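Local coordinates for protein putative aldehyde dehydrogenase (Burkholderia cenocepacia, PDB 4YWE) that probably oxidises an aldehyde substrate with NAD or NADP as electron acceptor, as other members of the aldehyde dehydrogenase family do, at residues A[189-194]-A[207-212]; A[416-421]-A[440-445]. All blocks are in the same frame, centred on the assembly; numbering follows the deposited sequence.

Overall arrangement
Both contacts belong to beta-alpha-beta units of an aldehyde dehydrogenase fold, but to different sheets on opposite sides of the chain's centre. Interaction 1 sets helix 188-200 against the strand that follows it, while interaction 2 zips two neighbouring parallel strands together. Their centres are 32 Å apart and their nearest atoms about 19 Å apart, so they do not touch. Leu-417 of interaction 2 brings its side chain to about 5 Å from that of Glu-256, the predicted active-site residue, and about 10 Å from a bound magnesium ion. In interaction 1, the side chain of Leu-191 lies about 11 Å from the bound calcium ion.

Interaction 1: A[189-194]-A[207-212]; sequences SVLRVA and LNIVTG
Ile-209 overlaps three helix residues at once, spreading its branches against Val-190, Leu-191 and Ala-194. Its CG2 meets Leu-191 CD2 at 3.7 Å, the closest approach of the contact. The other branch faces the helix further along: CG1 of Ile-209 sits 4.0 Å from Ala-194 CB, and its terminal CD1 reaches Val-190 CG1 at 4.1 Å. With CG1 beside the backbone N (chi1 -42°) and CG2 beside the carbonyl carbon, the two branches part toward different helix residues.

Leu-207 and Thr-211, two residues to either side in the chain, extend the same row. Leu-207 lays CD2 against the last residue of the helical segment, 4.0 Å from Ala-194 CA and nearly as close to its methyl. At the other end Thr-211 offers its methyl: CG2 lies 4.0 Å from Leu-191 CD2, the two side chains crossing at about a right angle. The bond from CA to CB of Leu-191 does not aim at the strand, yet its chain bends inward so that the one methyl, CD2, serves both Ile-209 and Thr-211.

This is the helix-to-strand half of the beta-alpha-beta unit made by strand 177-182, helix 188-200 and strand 207-209. The segment axes approach to 9.4 Å and run roughly antiparallel, at 149°, as expected when a crossover helix returns the chain to start a parallel strand. Phe-164 of helix 160-174 packs on Val-190 and Val-193, and Phe-15 touches both Ala-194 and Ile-209.

No hydrogen bond spans the two segments, and the Thr-211 hydroxyl is bonded instead to Ala-44 O. Cohesion here therefore comes from methyl and methylene packing, dependent on complementary shape rather than on directed polar bonds.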
loop_
_atom_site.group_PDB
_atom_site.type_symbol
_atom_site.label_atom_id
_atom_site.label_comp_id
_atom_site.label_asym_id
_atom_site.label_seq_id
_atom_site.Cartn_x
_atom_site.Cartn_y
_atom_site.Cartn_z
ATOM N N SER A 189 -34.684 10.683 8.920
ATOM C CA SER A 189 -33.395 11.254 9.290
ATOM C C SER A 189 -32.541 11.501 8.052
ATOM O O SER A 189 -31.891 12.540 7.936
ATOM C CB SER A 189 -32.658 10.338 10.268
ATOM O OG SER A 189 -32.318 9.105 9.657
ATOM N N VAL A 190 -32.559 10.546 7.128
ATOM C CA VAL A 190 -31.772 10.619 5.902
ATOM C C VAL A 190 -32.154 11.837 5.063
ATOM O O VAL A 190 -31.290 12.501 4.488
ATOM C CB VAL A 190 -31.923 9.321 5.080
ATOM C CG1 VAL A 190 -31.409 9.512 3.660
ATOM C CG2 VAL A 190 -31.201 8.172 5.768
ATOM N N LEU A 191 -33.451 12.128 5.003
ATOM C CA LEU A 191 -33.950 13.282 4.261
ATOM C C LEU A 191 -33.374 14.591 4.800
ATOM O O LEU A 191 -33.057 15.502 4.035
ATOM C CB LEU A 191 -35.479 13.326 4.310
ATOM C CG LEU A 191 -36.210 12.118 3.723
ATOM C CD1 LEU A 191 -37.701 12.203 4.004
ATOM C CD2 LEU A 191 -35.950 12.013 2.230
ATOM N N ARG A 192 -33.245 14.678 6.120
ATOM C CA ARG A 192 -32.708 15.874 6.761
ATOM C C ARG A 192 -31.207 15.997 6.511
ATOM O O ARG A 192 -30.674 17.102 6.404
ATOM C CB ARG A 192 -32.997 15.851 8.264
ATOM C CG ARG A 192 -32.566 17.109 9.000
ATOM C CD ARG A 192 -33.257 18.340 8.433
ATOM N NE ARG A 192 -32.851 19.561 9.122
ATOM C CZ ARG A 192 -31.898 20.380 8.692
ATOM N NH1 ARG A 192 -31.248 20.110 7.567
ATOM N NH2 ARG A 192 -31.593 21.471 9.383
ATOM N N VAL A 193 -30.533 14.855 6.417
ATOM C CA VAL A 193 -29.098 14.824 6.161
ATOM C C VAL A 193 -28.805 15.378 4.771
ATOM O O VAL A 193 -27.802 16.062 4.562
ATOM C CB VAL A 193 -28.539 13.396 6.320
ATOM C CG1 VAL A 193 -27.076 13.336 5.903
ATOM C CG2 VAL A 193 -28.707 12.923 7.754
ATOM N N ALA A 194 -29.696 15.086 3.827
ATOM C CA ALA A 194 -29.557 15.563 2.457
ATOM C C ALA A 194 -29.561 17.088 2.403
ATOM O O ALA A 194 -28.842 17.690 1.604
ATOM C CB ALA A 194 -30.666 14.999 1.584
ATOM N N LEU A 207 -26.279 13.948 -4.675
ATOM C CA LEU A 207 -27.015 13.102 -3.747
ATOM C C LEU A 207 -28.506 13.176 -4.052
ATOM O O LEU A 207 -29.089 14.261 -4.083
ATOM C CB LEU A 207 -26.746 13.515 -2.300
ATOM C CG LEU A 207 -27.512 12.741 -1.225
ATOM C CD1 LEU A 207 -27.189 11.254 -1.295
ATOM C CD2 LEU A 207 -27.204 13.297 0.159
ATOM N N ASN A 208 -29.115 12.017 -4.286
ATOM C CA ASN A 208 -30.538 11.945 -4.595
ATOM C C ASN A 208 -31.227 10.930 -3.693
ATOM O O ASN A 208 -30.739 9.814 -3.515
ATOM C CB ASN A 208 -30.757 11.576 -6.064
ATOM C CG ASN A 208 -30.056 12.525 -7.014
ATOM O OD1 ASN A 208 -30.581 13.585 -7.353
ATOM N ND2 ASN A 208 -28.859 12.148 -7.452
ATOM N N ILE A 209 -32.361 11.323 -3.124
ATOM C CA ILE A 209 -33.104 10.449 -2.227
ATOM C C ILE A 209 -34.484 10.156 -2.800
ATOM O O ILE A 209 -35.246 11.075 -3.101
ATOM C CB ILE A 209 -33.229 11.062 -0.819
ATOM C CG1 ILE A 209 -31.910 11.703 -0.381
ATOM C CG2 ILE A 209 -33.682 10.006 0.177
ATOM C CD1 ILE A 209 -30.788 10.718 -0.160
ATOM N N VAL A 210 -34.801 8.876 -2.953
ATOM C CA VAL A 210 -36.130 8.469 -3.397
ATOM C C VAL A 210 -36.742 7.517 -2.378
ATOM O O VAL A 210 -36.351 6.354 -2.288
ATOM C CB VAL A 210 -36.087 7.821 -4.793
ATOM C CG1 VAL A 210 -37.479 7.349 -5.201
ATOM C CG2 VAL A 210 -35.533 8.797 -5.816
ATOM N N THR A 211 -37.699 8.020 -1.605
ATOM C CA THR A 211 -38.400 7.195 -0.629
ATOM C C THR A 211 -39.401 6.292 -1.337
ATOM O O THR A 211 -39.760 6.541 -2.484
ATOM C CB THR A 211 -39.136 8.049 0.419
ATOM O OG1 THR A 211 -40.060 8.927 -0.238
ATOM C CG2 THR A 211 -38.145 8.874 1.224
ATOM N N GLY A 212 -39.846 5.242 -0.654
ATOM C CA GLY A 212 -40.814 4.327 -1.228
ATOM C C GLY A 212 -40.638 2.887 -0.792
ATOM O O GLY A 212 -39.725 2.563 -0.030
#

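Interaction 2: A[416-421]-A[440-445]; sequences GLVAGI and QVFINN
Val-418 and Gln-440 begin a parallel ladder that continues through Ala-419 with Val-441, Gly-420 with Phe-442 and Ile-421 with Ile-443, joining the two strands of a beta-alpha-beta unit whose connection carries helix 426-435. The segment axes approach to 4.7 Å and run nearly parallel, 17° apart in direction.

The backbone bonds tighten along the ladder. Gln-440 N gives a weak bond to Leu-417 O at 3.3 Å, and Ala-419 N binds Gln-440 O. Beyond them, Phe-442 N to Ala-419 O and Ile-421 N to Phe-442 O are straighter; Asn-444 N closes the series on Ile-421 O at 2.7 Å, with an N-H...O angle of 170°. CA-H...O contacts supplement them, such as Val-441 CA to Ala-419 O.

Side-chain packing divides between the faces. On the one bearing Ile-421 and Val-441, Ile-421 CD1 crosses to Val-441 CG1 at 3.7 Å, and both residues meet helix 426-435 through Leu-432 and Ala-433. On the other, Val-418 CG2 lies alongside Gln-440, 3.6 Å from its OE1, while Gln-440 NE2 bonds to Pro-455 O.

Across the interface, residues 440-443 pair in parallel with a strand of the second subunit, extending the sheet into that chain. Asn-445 ND2 bonds to Ala-483 O of that subunit and also to Ile-443 O two residues back in its own chain, reaching that carbonyl from above its plane.

Val-418 CG1, anti to its own residue's N (chi1 163°), meets the Phe-442 ring at its edge, in plane, 3.6 Å from CE2.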
loop_
_atom_site.group_PDB
_atom_site.type_symbol
_atom_site.label_atom_id
_atom_site.label_comp_id
_atom_site.label_asym_id
_atom_site.label_seq_id
_atom_site.Cartn_x
_atom_site.Cartn_y
_atom_site.Cartn_z
ATOM N N GLY A 416 -21.832 -15.422 8.845
ATOM C CA GLY A 416 -20.458 -15.159 9.232
ATOM C C GLY A 416 -20.136 -13.689 9.068
ATOM O O GLY A 416 -19.621 -13.271 8.033
ATOM N N LEU A 417 -20.441 -12.900 10.092
ATOM C CA LEU A 417 -20.320 -11.451 9.996
ATOM C C LEU A 417 -19.330 -10.890 11.016
ATOM O O LEU A 417 -18.361 -10.223 10.651
ATOM C CB LEU A 417 -21.693 -10.798 10.179
ATOM C CG LEU A 417 -21.785 -9.289 9.951
ATOM C CD1 LEU A 417 -21.286 -8.930 8.564
ATOM C CD2 LEU A 417 -23.215 -8.809 10.141
ATOM N N VAL A 418 -19.583 -11.166 12.292
ATOM C CA VAL A 418 -18.752 -10.672 13.385
ATOM C C VAL A 418 -18.604 -11.774 14.436
ATOM O O VAL A 418 -19.497 -12.604 14.597
ATOM C CB VAL A 418 -19.351 -9.370 13.991
ATOM C CG1 VAL A 418 -18.761 -9.056 15.359
ATOM C CG2 VAL A 418 -19.149 -8.192 13.045
ATOM N N ALA A 419 -17.468 -11.807 15.127
ATOM C CA ALA A 419 -17.290 -12.730 16.240
ATOM C C ALA A 419 -16.528 -12.065 17.383
ATOM O O ALA A 419 -15.603 -11.285 17.155
ATOM C CB ALA A 419 -16.569 -13.985 15.780
ATOM N N GLY A 420 -16.931 -12.373 18.612
ATOM C CA GLY A 420 -16.260 -11.856 19.791
ATOM C C GLY A 420 -15.558 -12.942 20.585
ATOM O O GLY A 420 -16.114 -14.019 20.807
ATOM N N ILE A 421 -14.331 -12.661 21.012
ATOM C CA ILE A 421 -13.540 -13.618 21.778
ATOM C C ILE A 421 -13.230 -13.069 23.164
ATOM O O ILE A 421 -12.642 -11.995 23.295
ATOM C CB ILE A 421 -12.234 -13.975 21.046
ATOM C CG1 ILE A 421 -12.531 -14.627 19.694
ATOM C CG2 ILE A 421 -11.379 -14.892 21.907
ATOM C CD1 ILE A 421 -11.288 -14.906 18.870
ATOM N N GLN A 440 -15.144 -9.500 10.857
ATOM C CA GLN A 440 -14.525 -8.868 12.017
ATOM C C GLN A 440 -14.420 -9.827 13.197
ATOM O O GLN A 440 -15.344 -10.592 13.475
ATOM C CB GLN A 440 -15.311 -7.626 12.440
ATOM C CG GLN A 440 -15.219 -6.461 11.473
ATOM C CD GLN A 440 -16.037 -5.269 11.926
ATOM O OE1 GLN A 440 -16.941 -5.399 12.750
ATOM N NE2 GLN A 440 -15.721 -4.096 11.391
ATOM N N VAL A 441 -13.286 -9.780 13.887
ATOM C CA VAL A 441 -13.112 -10.525 15.127
ATOM C C VAL A 441 -12.687 -9.556 16.225
ATOM O O VAL A 441 -11.716 -8.816 16.072
ATOM C CB VAL A 441 -12.088 -11.666 14.972
ATOM C CG1 VAL A 441 -11.927 -12.408 16.286
ATOM C CG2 VAL A 441 -12.516 -12.623 13.869
ATOM N N PHE A 442 -13.425 -9.555 17.329
ATOM C CA PHE A 442 -13.115 -8.664 18.440
ATOM C C PHE A 442 -12.569 -9.447 19.627
ATOM O O PHE A 442 -13.168 -10.427 20.068
ATOM C CB PHE A 442 -14.354 -7.864 18.850
ATOM C CG PHE A 442 -14.861 -6.944 17.775
ATOM C CD1 PHE A 442 -14.342 -5.668 17.636
ATOM C CD2 PHE A 442 -15.855 -7.356 16.903
ATOM C CE1 PHE A 442 -14.805 -4.819 16.649
ATOM C CE2 PHE A 442 -16.323 -6.513 15.912
ATOM C CZ PHE A 442 -15.798 -5.243 15.786
ATOM N N ILE A 443 -11.422 -9.009 20.133
ATOM C CA ILE A 443 -10.776 -9.672 21.257
ATOM C C ILE A 443 -10.990 -8.872 22.535
ATOM O O ILE A 443 -10.534 -7.731 22.649
ATOM C CB ILE A 443 -9.279 -9.887 20.986
ATOM C CG1 ILE A 443 -9.089 -10.808 19.779
ATOM C CG2 ILE A 443 -8.591 -10.460 22.215
ATOM C CD1 ILE A 443 -7.644 -11.122 19.465
ATOM N N ASN A 444 -11.693 -9.486 23.487
ATOM C CA ASN A 444 -12.008 -8.872 24.776
ATOM C C ASN A 444 -12.739 -7.540 24.607
ATOM O O ASN A 444 -12.563 -6.609 25.392
ATOM C CB ASN A 444 -10.738 -8.693 25.608
ATOM C CG ASN A 444 -10.149 -10.020 26.054
ATOM O OD1 ASN A 444 -10.876 -10.988 26.277
ATOM N ND2 ASN A 444 -8.829 -10.072 26.182
ATOM N N ASN A 445 -13.562 -7.475 23.566
ATOM C CA ASN A 445 -14.471 -6.362 23.331
ATOM C C ASN A 445 -15.481 -6.816 22.285
ATOM O O ASN A 445 -15.488 -7.985 21.897
ATOM C CB ASN A 445 -13.727 -5.105 22.869
ATOM C CG ASN A 445 -13.198 -5.223 21.452
ATOM O OD1 ASN A 445 -13.679 -4.547 20.543
ATOM N ND2 ASN A 445 -12.198 -6.075 21.261
#